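Local coordinates for protein endoglucanase (Ruminococcus champanellensis, PDB 6WQV) that probably hydrolyses beta-linked polysaccharides such as cellulose and xylan as a broad-specificity family 5 endoglucanase, here holding cellotriose in its cleft, at residues A[78-83]-A[94-99]; A[158-163]-A[207-212]; A[235-240]-A[283-288]. One frame throughout, in Å; residues are numbered along the deposited sequence.

Contact 1 of 3, residues A[78-83]-A[94-99]; sequences VSWIDH and EAWMNR
His83 and Trp96 lie face to face, the imidazole almost parallel to the six-membered part of the indole: centroids are 3.5 Å apart and the planes differ by 4°. His83 CB continues the overlap, standing 3.9 Å from the centroid of the five-membered ring of Trp96 in a CH-pi contact. A flat, wide indole suits this place because one ring can serve several neighbours. While its face takes the histidine, its edge turns to the face of Trp80 in an offset edge-to-face pair with planes at 89°, and Trp96 CD1 approaches Trp80 CE3 to 3.6 Å. Trp96 reaches across because its CG is anti to the backbone N (chi1 -178°), which sends the ring off the helix into the loop.

Sulfur adds a Met-aromatic contact, Met97 SD sitting 3.8 Å from Trp80 CZ3 at the ring edge. Apolar packing finishes the join, Val78 CG1 lying 3.9 Å from Trp96 CZ2.

This aromatic cluster pins the loop that follows strand 73-76 to the first turns of helix 94-108. Helix 46-50 packs against both His83 and Trp96, and helix 129-149 touches Trp80 and Met97.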
loop_
_atom_site.group_PDB
_atom_site.type_symbol
_atom_site.label_atom_id
_atom_site.label_comp_id
_atom_site.label_asym_id
_atom_site.label_seq_id
_atom_site.Cartn_x
_atom_site.Cartn_y
_atom_site.Cartn_z
ATOM N N VAL A 78 7.598 1.998 -1.164
ATOM C CA VAL A 78 9.041 2.105 -1.280
ATOM C C VAL A 78 9.640 0.718 -1.372
ATOM O O VAL A 78 9.421 -0.121 -0.487
ATOM C CB VAL A 78 9.670 2.862 -0.101
ATOM C CG1 VAL A 78 11.189 2.920 -0.269
ATOM C CG2 VAL A 78 9.073 4.248 0.044
ATOM N N SER A 79 10.419 0.475 -2.414
ATOM C CA SER A 79 11.223 -0.734 -2.515
ATOM C C SER A 79 12.623 -0.407 -2.028
ATOM O O SER A 79 13.278 0.496 -2.556
ATOM C CB SER A 79 11.229 -1.277 -3.938
ATOM O OG SER A 79 9.925 -1.709 -4.287
ATOM N N TRP A 80 13.056 -1.114 -0.987
ATOM C CA TRP A 80 14.342 -0.866 -0.352
ATOM C C TRP A 80 15.439 -1.802 -0.830
ATOM O O TRP A 80 16.618 -1.513 -0.605
ATOM C CB TRP A 80 14.176 -0.994 1.169
ATOM C CG TRP A 80 13.106 -0.087 1.732
ATOM C CD1 TRP A 80 11.762 -0.333 1.787
ATOM C CD2 TRP A 80 13.299 1.217 2.313
ATOM N NE1 TRP A 80 11.109 0.729 2.374
ATOM C CE2 TRP A 80 12.026 1.690 2.699
ATOM C CE3 TRP A 80 14.419 2.025 2.541
ATOM C CZ2 TRP A 80 11.845 2.940 3.296
ATOM C CZ3 TRP A 80 14.234 3.264 3.144
ATOM C CH2 TRP A 80 12.960 3.704 3.521
ATOM N N ILE A 81 15.079 -2.882 -1.526
ATOM C CA ILE A 81 16.031 -3.948 -1.839
ATOM C C ILE A 81 17.270 -3.420 -2.564
ATOM O O ILE A 81 18.400 -3.797 -2.240
ATOM C CB ILE A 81 15.334 -5.078 -2.615
ATOM C CG1 ILE A 81 16.301 -6.223 -2.898
ATOM C CG2 ILE A 81 14.738 -4.561 -3.923
ATOM C CD1 ILE A 81 15.650 -7.418 -3.572
ATOM N N ASP A 82 17.085 -2.562 -3.570
ATOM C CA ASP A 82 18.240 -2.103 -4.338
ATOM C C ASP A 82 19.052 -1.039 -3.609
ATOM O O ASP A 82 20.038 -0.537 -4.171
ATOM C CB ASP A 82 17.821 -1.571 -5.709
ATOM C CG ASP A 82 17.067 -2.590 -6.521
ATOM O OD1 ASP A 82 17.469 -3.776 -6.540
ATOM O OD2 ASP A 82 16.060 -2.193 -7.145
ATOM N N HIS A 83 18.655 -0.690 -2.381
ATOM C CA HIS A 83 19.312 0.317 -1.555
ATOM C C HIS A 83 19.717 -0.245 -0.199
ATOM O O HIS A 83 19.945 0.524 0.740
ATOM C CB HIS A 83 18.370 1.508 -1.356
ATOM C CG HIS A 83 17.656 1.897 -2.608
ATOM N ND1 HIS A 83 18.234 2.697 -3.569
ATOM C CD2 HIS A 83 16.444 1.535 -3.093
ATOM C CE1 HIS A 83 17.397 2.837 -4.582
ATOM N NE2 HIS A 83 16.301 2.151 -4.313
ATOM N N GLU A 94 22.192 5.881 2.752
ATOM C CA GLU A 94 21.780 7.151 3.345
ATOM C C GLU A 94 21.096 8.062 2.326
ATOM O O GLU A 94 20.098 8.719 2.649
ATOM C CB GLU A 94 22.992 7.854 3.954
ATOM C CG GLU A 94 22.663 9.124 4.699
ATOM C CD GLU A 94 21.949 8.869 6.010
ATOM O OE1 GLU A 94 21.698 7.688 6.342
ATOM O OE2 GLU A 94 21.640 9.856 6.706
ATOM N N ALA A 95 21.636 8.144 1.104
ATOM C CA ALA A 95 21.033 9.016 0.101
ATOM C C ALA A 95 19.607 8.586 -0.213
ATOM O O ALA A 95 18.735 9.427 -0.468
ATOM C CB ALA A 95 21.876 9.021 -1.175
ATOM N N TRP A 96 19.348 7.281 -0.204
ATOM C CA TRP A 96 17.996 6.796 -0.445
ATOM C C TRP A 96 17.079 7.152 0.710
ATOM O O TRP A 96 15.963 7.630 0.504
ATOM C CB TRP A 96 18.021 5.288 -0.626
ATOM C CG TRP A 96 16.688 4.687 -0.919
ATOM C CD1 TRP A 96 15.979 3.823 -0.129
ATOM C CD2 TRP A 96 15.906 4.882 -2.100
ATOM N NE1 TRP A 96 14.805 3.476 -0.749
ATOM C CE2 TRP A 96 14.738 4.115 -1.962
ATOM C CE3 TRP A 96 16.086 5.634 -3.259
ATOM C CZ2 TRP A 96 13.754 4.073 -2.937
ATOM C CZ3 TRP A 96 15.112 5.594 -4.227
ATOM C CH2 TRP A 96 13.959 4.817 -4.065
ATOM N N MET A 97 17.530 6.897 1.943
ATOM C CA MET A 97 16.708 7.243 3.094
ATOM C C MET A 97 16.368 8.727 3.088
ATOM O O MET A 97 15.236 9.105 3.403
ATOM C CB MET A 97 17.415 6.837 4.388
ATOM C CG MET A 97 16.559 7.006 5.635
ATOM S SD MET A 97 15.182 5.835 5.746
ATOM C CE MET A 97 15.955 4.396 6.478
ATOM N N ASN A 98 17.330 9.577 2.696
ATOM C CA ASN A 98 17.088 11.016 2.645
ATOM C C ASN A 98 16.016 11.351 1.617
ATOM O O ASN A 98 15.144 12.192 1.868
ATOM C CB ASN A 98 18.373 11.776 2.305
ATOM C CG ASN A 98 19.383 11.782 3.437
ATOM O OD1 ASN A 98 19.065 11.444 4.576
ATOM N ND2 ASN A 98 20.610 12.178 3.128
ATOM N N ARG A 99 16.068 10.716 0.446
ATOM C CA ARG A 99 15.054 10.990 -0.567
ATOM C C ARG A 99 13.681 10.513 -0.117
ATOM O O ARG A 99 12.677 11.211 -0.318
ATOM C CB ARG A 99 15.447 10.352 -1.901
ATOM C CG ARG A 99 14.415 10.555 -2.998
ATOM C CD ARG A 99 14.122 12.024 -3.261
ATOM N NE ARG A 99 13.077 12.147 -4.272
ATOM C CZ ARG A 99 12.362 13.247 -4.493
ATOM N NH1 ARG A 99 12.555 14.341 -3.778
ATOM N NH2 ARG A 99 11.427 13.233 -5.433
#

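Contact 2 of 3, residues A[158-163]-A[207-212]; sequences IFEGMN and CLMVPT. With GLC (alpha-D-glucopyranose), chain E.
Met209 fills the groove between Ile158 and Glu160, two residues whose side chains flank it along the adjacent strand. Its CB rests 3.8 Å from Glu160 CB, its SD lies against Ile158 CG2, and the bend at chi3 (50°) carries the terminal methyl round so that Met209 CE comes 3.4 Å from Glu160 OE2. A flexible, unbranched thioether suits a hollow with a greasy wall on one side and a carboxylate on the other. Glu160 runs extended past the methionine, and its OE1 forms a salt bridge with Arg75.

The other side of the sheet has a smaller fit: Leu208 CD2 nestles 3.9 Å from Phe159 CB, while the phenyl ring swings off toward Trp143.

Along the backbones the strands are parallel and in register. Met209 N donates to Phe159 O (2.8 Å), and Gly161 N returns a bond to Met209 O (3.0 Å). Beyond this point Pro211 has no N-H to continue the ladder; its ring instead packs against the departing chain, Pro211 CB lying 3.4 Å from Asn163 O and Pro211 CG 4.0 Å from Met162 CB. Met162 O is buried here without a polar partner.

Past the proline, Asn163 ND2 donates to O2 of the bound glucose (2.9 Å, 165° at the hydrogen), and Arg75 holds Asn163 OD1. The two strands, joined through helix 179-197, form a beta-alpha-beta unit of the kind from which TIM barrels, including those of family 5, are built, with the sugar-binding cleft at the C-terminal ends of the strands.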
loop_
_atom_site.group_PDB
_atom_site.type_symbol
_atom_site.label_atom_id
_atom_site.label_comp_id
_atom_site.label_asym_id
_atom_site.label_seq_id
_atom_site.Cartn_x
_atom_site.Cartn_y
_atom_site.Cartn_z
ATOM N N ILE A 158 1.752 6.556 9.101
ATOM C CA ILE A 158 1.450 5.156 9.364
ATOM C C ILE A 158 2.531 4.317 8.703
ATOM O O ILE A 158 2.925 4.590 7.563
ATOM C CB ILE A 158 0.076 4.828 8.746
ATOM C CG1 ILE A 158 -1.028 5.660 9.395
ATOM C CG2 ILE A 158 -0.221 3.334 8.826
ATOM C CD1 ILE A 158 -2.300 5.712 8.566
ATOM N N PHE A 159 3.021 3.305 9.412
ATOM C CA PHE A 159 3.935 2.343 8.812
ATOM C C PHE A 159 3.166 1.080 8.400
ATOM O O PHE A 159 2.350 0.566 9.178
ATOM C CB PHE A 159 5.004 1.890 9.805
ATOM C CG PHE A 159 5.890 2.975 10.358
ATOM C CD1 PHE A 159 6.140 4.154 9.680
ATOM C CD2 PHE A 159 6.524 2.765 11.569
ATOM C CE1 PHE A 159 6.984 5.107 10.231
ATOM C CE2 PHE A 159 7.361 3.702 12.113
ATOM C CZ PHE A 159 7.589 4.876 11.452
ATOM N N GLU A 160 3.451 0.573 7.193
ATOM C CA GLU A 160 2.894 -0.673 6.669
ATOM C C GLU A 160 4.034 -1.668 6.471
ATOM O O GLU A 160 4.962 -1.414 5.696
ATOM C CB GLU A 160 2.155 -0.443 5.340
ATOM C CG GLU A 160 1.682 -1.753 4.747
ATOM C CD GLU A 160 0.791 -1.592 3.554
ATOM O OE1 GLU A 160 1.129 -0.779 2.674
ATOM O OE2 GLU A 160 -0.243 -2.290 3.504
ATOM N N GLY A 161 3.959 -2.815 7.164
ATOM C CA GLY A 161 5.144 -3.653 7.329
ATOM C C GLY A 161 5.597 -4.401 6.088
ATOM O O GLY A 161 6.792 -4.682 5.937
ATOM N N MET A 162 4.660 -4.766 5.212
ATOM C CA MET A 162 4.945 -5.490 3.983
ATOM C C MET A 162 3.850 -5.129 2.991
ATOM O O MET A 162 2.818 -4.563 3.364
ATOM C CB MET A 162 4.918 -7.008 4.182
ATOM C CG MET A 162 5.963 -7.543 5.131
ATOM S SD MET A 162 5.838 -9.321 5.302
ATOM C CE MET A 162 4.431 -9.466 6.391
ATOM N N ASN A 163 4.060 -5.491 1.729
ATOM C CA ASN A 163 3.088 -5.188 0.684
ATOM C C ASN A 163 2.241 -6.398 0.313
ATOM O O ASN A 163 1.084 -6.494 0.732
ATOM C CB ASN A 163 3.794 -4.625 -0.546
ATOM C CG ASN A 163 2.838 -4.278 -1.663
ATOM O OD1 ASN A 163 1.811 -3.646 -1.430
ATOM N ND2 ASN A 163 3.167 -4.712 -2.875
ATOM N N CYS A 207 -0.181 4.044 14.559
ATOM C CA CYS A 207 -0.956 3.009 13.893
ATOM C C CYS A 207 -0.108 2.325 12.826
ATOM O O CYS A 207 0.678 2.967 12.117
ATOM C CB CYS A 207 -2.223 3.595 13.275
ATOM S SG CYS A 207 -3.478 4.002 14.497
ATOM N N LEU A 208 -0.262 1.003 12.715
ATOM C CA LEU A 208 0.521 0.188 11.804
ATOM C C LEU A 208 -0.412 -0.656 10.945
ATOM O O LEU A 208 -1.478 -1.084 11.393
ATOM C CB LEU A 208 1.439 -0.737 12.597
ATOM C CG LEU A 208 2.304 -0.098 13.686
ATOM C CD1 LEU A 208 3.069 -1.198 14.424
ATOM C CD2 LEU A 208 3.234 0.939 13.111
ATOM N N MET A 209 0.007 -0.892 9.704
ATOM C CA MET A 209 -0.766 -1.674 8.746
ATOM C C MET A 209 -0.020 -2.961 8.416
ATOM O O MET A 209 1.212 -2.969 8.309
ATOM C CB MET A 209 -1.023 -0.870 7.459
ATOM C CG MET A 209 -2.114 0.196 7.577
ATOM S SD MET A 209 -2.157 1.340 6.175
ATOM C CE MET A 209 -2.171 0.136 4.882
ATOM N N VAL A 210 -0.772 -4.051 8.281
ATOM C CA VAL A 210 -0.221 -5.358 7.923
ATOM C C VAL A 210 -1.093 -6.016 6.862
ATOM O O VAL A 210 -2.331 -5.934 6.928
ATOM C CB VAL A 210 -0.088 -6.291 9.140
ATOM C CG1 VAL A 210 1.024 -5.826 10.071
ATOM C CG2 VAL A 210 -1.421 -6.410 9.894
ATOM N N PRO A 211 -0.486 -6.699 5.888
ATOM C CA PRO A 211 -1.288 -7.414 4.885
ATOM C C PRO A 211 -1.548 -8.861 5.246
ATOM O O PRO A 211 -0.786 -9.462 6.008
ATOM C CB PRO A 211 -0.400 -7.355 3.640
ATOM C CG PRO A 211 0.990 -7.498 4.244
ATOM C CD PRO A 211 0.950 -6.751 5.573
ATOM N N THR A 212 -2.608 -9.431 4.683
ATOM C CA THR A 212 -2.733 -10.870 4.576
ATOM C C THR A 212 -1.786 -11.369 3.487
ATOM O O THR A 212 -1.093 -10.589 2.817
ATOM C CB THR A 212 -4.156 -11.204 4.161
ATOM O OG1 THR A 212 -4.425 -10.474 2.959
ATOM C CG2 THR A 212 -5.169 -10.798 5.231
HETATM C C1 GLC E . -0.192 -4.849 -6.439
HETATM C C2 GLC E . 1.130 -4.119 -6.299
HETATM C C3 GLC E . 1.444 -3.003 -7.199
HETATM C C4 GLC E . 1.069 -3.344 -8.622
HETATM C C5 GLC E . -0.422 -3.588 -8.629
HETATM C C6 GLC E . -1.035 -3.732 -10.012
HETATM O O1 GLC E . -1.235 -4.396 -5.680
HETATM O O2 GLC E . 1.260 -3.748 -4.892
HETATM O O3 GLC E . 2.898 -2.769 -7.104
HETATM O O4 GLC E . 1.450 -2.264 -9.480
HETATM O O5 GLC E . -0.702 -4.836 -7.878
HETATM O O6 GLC E . -0.546 -4.822 -10.665
#

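Contact 3 of 3, residues A[235-240]-A[283-288]; sequences KLIVDI and PVIIGQ. Unlike the reference sequence in segment 283-288: Gln288 (reference Glu). With GLC (alpha-D-glucopyranose), chain E.
The carboxylate of Asp239 is approached from above its plane by the backbone of Gly287, whose N donates to Asp239 OD1 (2.9 Å) from 38° out of that plane. The bond is bent, and the same N-H makes a second, weak bond to Ile240 O. Glycine suits the spot: a beta carbon on Gly287 would fall 2.2 Å from Asp239 OD2, a clash. Asp239 arrives there with CG anti to its own N (chi1 -174°), which leans the acid across the neighbouring strand. Its OD2 makes a long, weak ion pair with Arg75 and also lies close to Glu160 OE2. Replacing Asp239 by an alanine would probably leave Gly287 N with just its weak bond to Ile240 O and take away the close partner of Glu160. The other flat group, the Gln288 amide, takes a hydrogen bond from the glucose O2 at its OE1 (2.7 Å); OE1 also accepts from Arg75 NH1, and NE2 bonds to Tyr243 OH.

Between the strands, a parallel ladder passes from Val238 N to Pro283 O, nearly straight at 177°, then from Ile285 N to Val238 O and from Ile240 N to Ile285 O, and loosens after these three bonds.

Branched residues cover both sides of it. Ile237 CG2 meets Ile285 CG2 at 3.8 Å on the side of Met209, while Ile240 CG1 meets Val284 CG2 at 3.9 Å on the side of helix 263-278. Just before the second strand, Pro283 CD is set 3.5 Å from Leu236 O.

Gln288 replaces the glutamate of the natural protein. In family 5 barrels the nucleophilic glutamate sits at the end of the seventh strand, so this is probably that position, in the sugar-binding cleft of a TIM barrel.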
loop_
_atom_site.group_PDB
_atom_site.type_symbol
_atom_site.label_atom_id
_atom_site.label_comp_id
_atom_site.label_asym_id
_atom_site.label_seq_id
_atom_site.Cartn_x
_atom_site.Cartn_y
_atom_site.Cartn_z
ATOM N N LYS A 235 -4.387 -0.413 17.557
ATOM C CA LYS A 235 -3.511 0.370 16.693
ATOM C C LYS A 235 -3.164 -0.321 15.377
ATOM O O LYS A 235 -2.348 0.214 14.617
ATOM C CB LYS A 235 -2.210 0.733 17.429
ATOM C CG LYS A 235 -2.377 1.609 18.657
ATOM C CD LYS A 235 -2.723 3.050 18.313
ATOM C CE LYS A 235 -2.677 3.922 19.556
ATOM N NZ LYS A 235 -2.718 5.367 19.207
ATOM N N LEU A 236 -3.751 -1.476 15.077
ATOM C CA LEU A 236 -3.394 -2.246 13.894
ATOM C C LEU A 236 -4.524 -2.250 12.870
ATOM O O LEU A 236 -5.703 -2.356 13.221
ATOM C CB LEU A 236 -3.036 -3.690 14.257
ATOM C CG LEU A 236 -1.877 -3.843 15.241
ATOM C CD1 LEU A 236 -1.585 -5.328 15.493
ATOM C CD2 LEU A 236 -0.623 -3.139 14.769
ATOM N N ILE A 237 -4.129 -2.163 11.599
ATOM C CA ILE A 237 -5.035 -2.124 10.459
ATOM C C ILE A 237 -4.583 -3.164 9.443
ATOM O O ILE A 237 -3.392 -3.261 9.134
ATOM C CB ILE A 237 -4.997 -0.731 9.803
ATOM C CG1 ILE A 237 -5.340 0.365 10.809
ATOM C CG2 ILE A 237 -5.923 -0.670 8.589
ATOM C CD1 ILE A 237 -4.852 1.746 10.376
ATOM N N VAL A 238 -5.532 -3.900 8.886
ATOM C CA VAL A 238 -5.231 -4.836 7.805
ATOM C C VAL A 238 -5.351 -4.120 6.466
ATOM O O VAL A 238 -6.299 -3.352 6.237
ATOM C CB VAL A 238 -6.160 -6.062 7.865
ATOM C CG1 VAL A 238 -5.957 -6.944 6.633
ATOM C CG2 VAL A 238 -5.906 -6.854 9.150
ATOM N N ASP A 239 -4.402 -4.381 5.571
ATOM C CA ASP A 239 -4.430 -3.846 4.214
ATOM C C ASP A 239 -4.833 -4.949 3.244
ATOM O O ASP A 239 -4.155 -5.980 3.142
ATOM C CB ASP A 239 -3.083 -3.258 3.790
ATOM C CG ASP A 239 -3.141 -2.555 2.423
ATOM O OD1 ASP A 239 -4.178 -2.644 1.729
ATOM O OD2 ASP A 239 -2.142 -1.914 2.039
ATOM N N ILE A 240 -5.933 -4.726 2.533
ATOM C CA ILE A 240 -6.381 -5.578 1.447
ATOM C C ILE A 240 -6.283 -4.769 0.158
ATOM O O ILE A 240 -6.777 -3.636 0.097
ATOM C CB ILE A 240 -7.830 -6.039 1.673
ATOM C CG1 ILE A 240 -7.954 -6.903 2.939
ATOM C CG2 ILE A 240 -8.346 -6.756 0.435
ATOM C CD1 ILE A 240 -7.091 -8.157 2.969
ATOM N N PRO A 283 -9.847 -3.404 12.197
ATOM C CA PRO A 283 -9.874 -2.353 11.177
ATOM C C PRO A 283 -9.227 -2.817 9.882
ATOM O O PRO A 283 -8.257 -3.580 9.879
ATOM C CB PRO A 283 -9.076 -1.211 11.821
ATOM C CG PRO A 283 -9.146 -1.469 13.275
ATOM C CD PRO A 283 -9.188 -2.962 13.438
ATOM N N VAL A 284 -9.768 -2.335 8.766
ATOM C CA VAL A 284 -9.285 -2.724 7.448
ATOM C C VAL A 284 -9.376 -1.539 6.497
ATOM O O VAL A 284 -10.294 -0.713 6.580
ATOM C CB VAL A 284 -10.044 -3.963 6.897
ATOM C CG1 VAL A 284 -11.540 -3.663 6.768
ATOM C CG2 VAL A 284 -9.445 -4.426 5.578
ATOM N N ILE A 285 -8.408 -1.459 5.592
ATOM C CA ILE A 285 -8.337 -0.422 4.571
ATOM C C ILE A 285 -8.045 -1.105 3.243
ATOM O O ILE A 285 -7.364 -2.134 3.197
ATOM C CB ILE A 285 -7.254 0.628 4.908
ATOM C CG1 ILE A 285 -7.337 1.824 3.963
ATOM C CG2 ILE A 285 -5.853 -0.006 4.861
ATOM C CD1 ILE A 285 -6.557 3.031 4.445
ATOM N N ILE A 286 -8.590 -0.553 2.159
ATOM C CA ILE A 286 -8.238 -0.998 0.807
ATOM C C ILE A 286 -7.082 -0.108 0.364
ATOM O O ILE A 286 -7.264 1.009 -0.129
ATOM C CB ILE A 286 -9.433 -0.979 -0.147
ATOM C CG1 ILE A 286 -10.444 -2.045 0.288
ATOM C CG2 ILE A 286 -8.969 -1.224 -1.586
ATOM C CD1 ILE A 286 -11.808 -1.915 -0.335
ATOM N N GLY A 287 -5.856 -0.605 0.576
ATOM C CA GLY A 287 -4.668 0.195 0.345
ATOM C C GLY A 287 -4.287 0.343 -1.103
ATOM O O GLY A 287 -3.487 1.231 -1.426
ATOM N N GLN A 288 -4.840 -0.504 -1.975
ATOM C CA GLN A 288 -4.755 -0.311 -3.416
ATOM C C GLN A 288 -6.031 -0.810 -4.074
ATOM O O GLN A 288 -6.483 -1.924 -3.787
ATOM C CB GLN A 288 -3.596 -1.092 -4.035
ATOM C CG GLN A 288 -2.213 -0.711 -3.559
ATOM C CD GLN A 288 -1.103 -1.459 -4.299
ATOM O OE1 GLN A 288 -0.003 -1.625 -3.784
ATOM N NE2 GLN A 288 -1.393 -1.906 -5.514
HETATM C C1 GLC E . -0.192 -4.849 -6.439
HETATM C C2 GLC E . 1.130 -4.119 -6.299
HETATM C C3 GLC E . 1.444 -3.003 -7.199
HETATM C C4 GLC E . 1.069 -3.344 -8.622
HETATM C C5 GLC E . -0.422 -3.588 -8.629
HETATM C C6 GLC E . -1.035 -3.732 -10.012
HETATM O O1 GLC E . -1.235 -4.396 -5.680
HETATM O O2 GLC E . 1.260 -3.748 -4.892
HETATM O O3 GLC E . 2.898 -2.769 -7.104
HETATM O O4 GLC E . 1.450 -2.264 -9.480
HETATM O O5 GLC E . -0.702 -4.836 -7.878
HETATM O O6 GLC E . -0.546 -4.822 -10.665
#

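How the contacts relate
All three contacts are buried, but contact 1 lies about 17 Å from the chain centre and contacts 2 and 3 about 8 and 9 Å, measured between centres. Contact 1 joins loop to helix mainly by aromatic surfaces, with one sulfur and one aliphatic contact, whereas the other two combine backbone ladders, aliphatic side chains and polar groups that reach the same glucose. Contacts 2 and 3 belong to one barrel sheet: strands 208-211 and 236-241 are neighbours, linked by a probable hydrogen bond from Val210 N to Ile237 O. Inside the barrel Glu160 OE2 lies very close to Asp239 OD2, two like charges side by side. Contact 1 touches neither of the others.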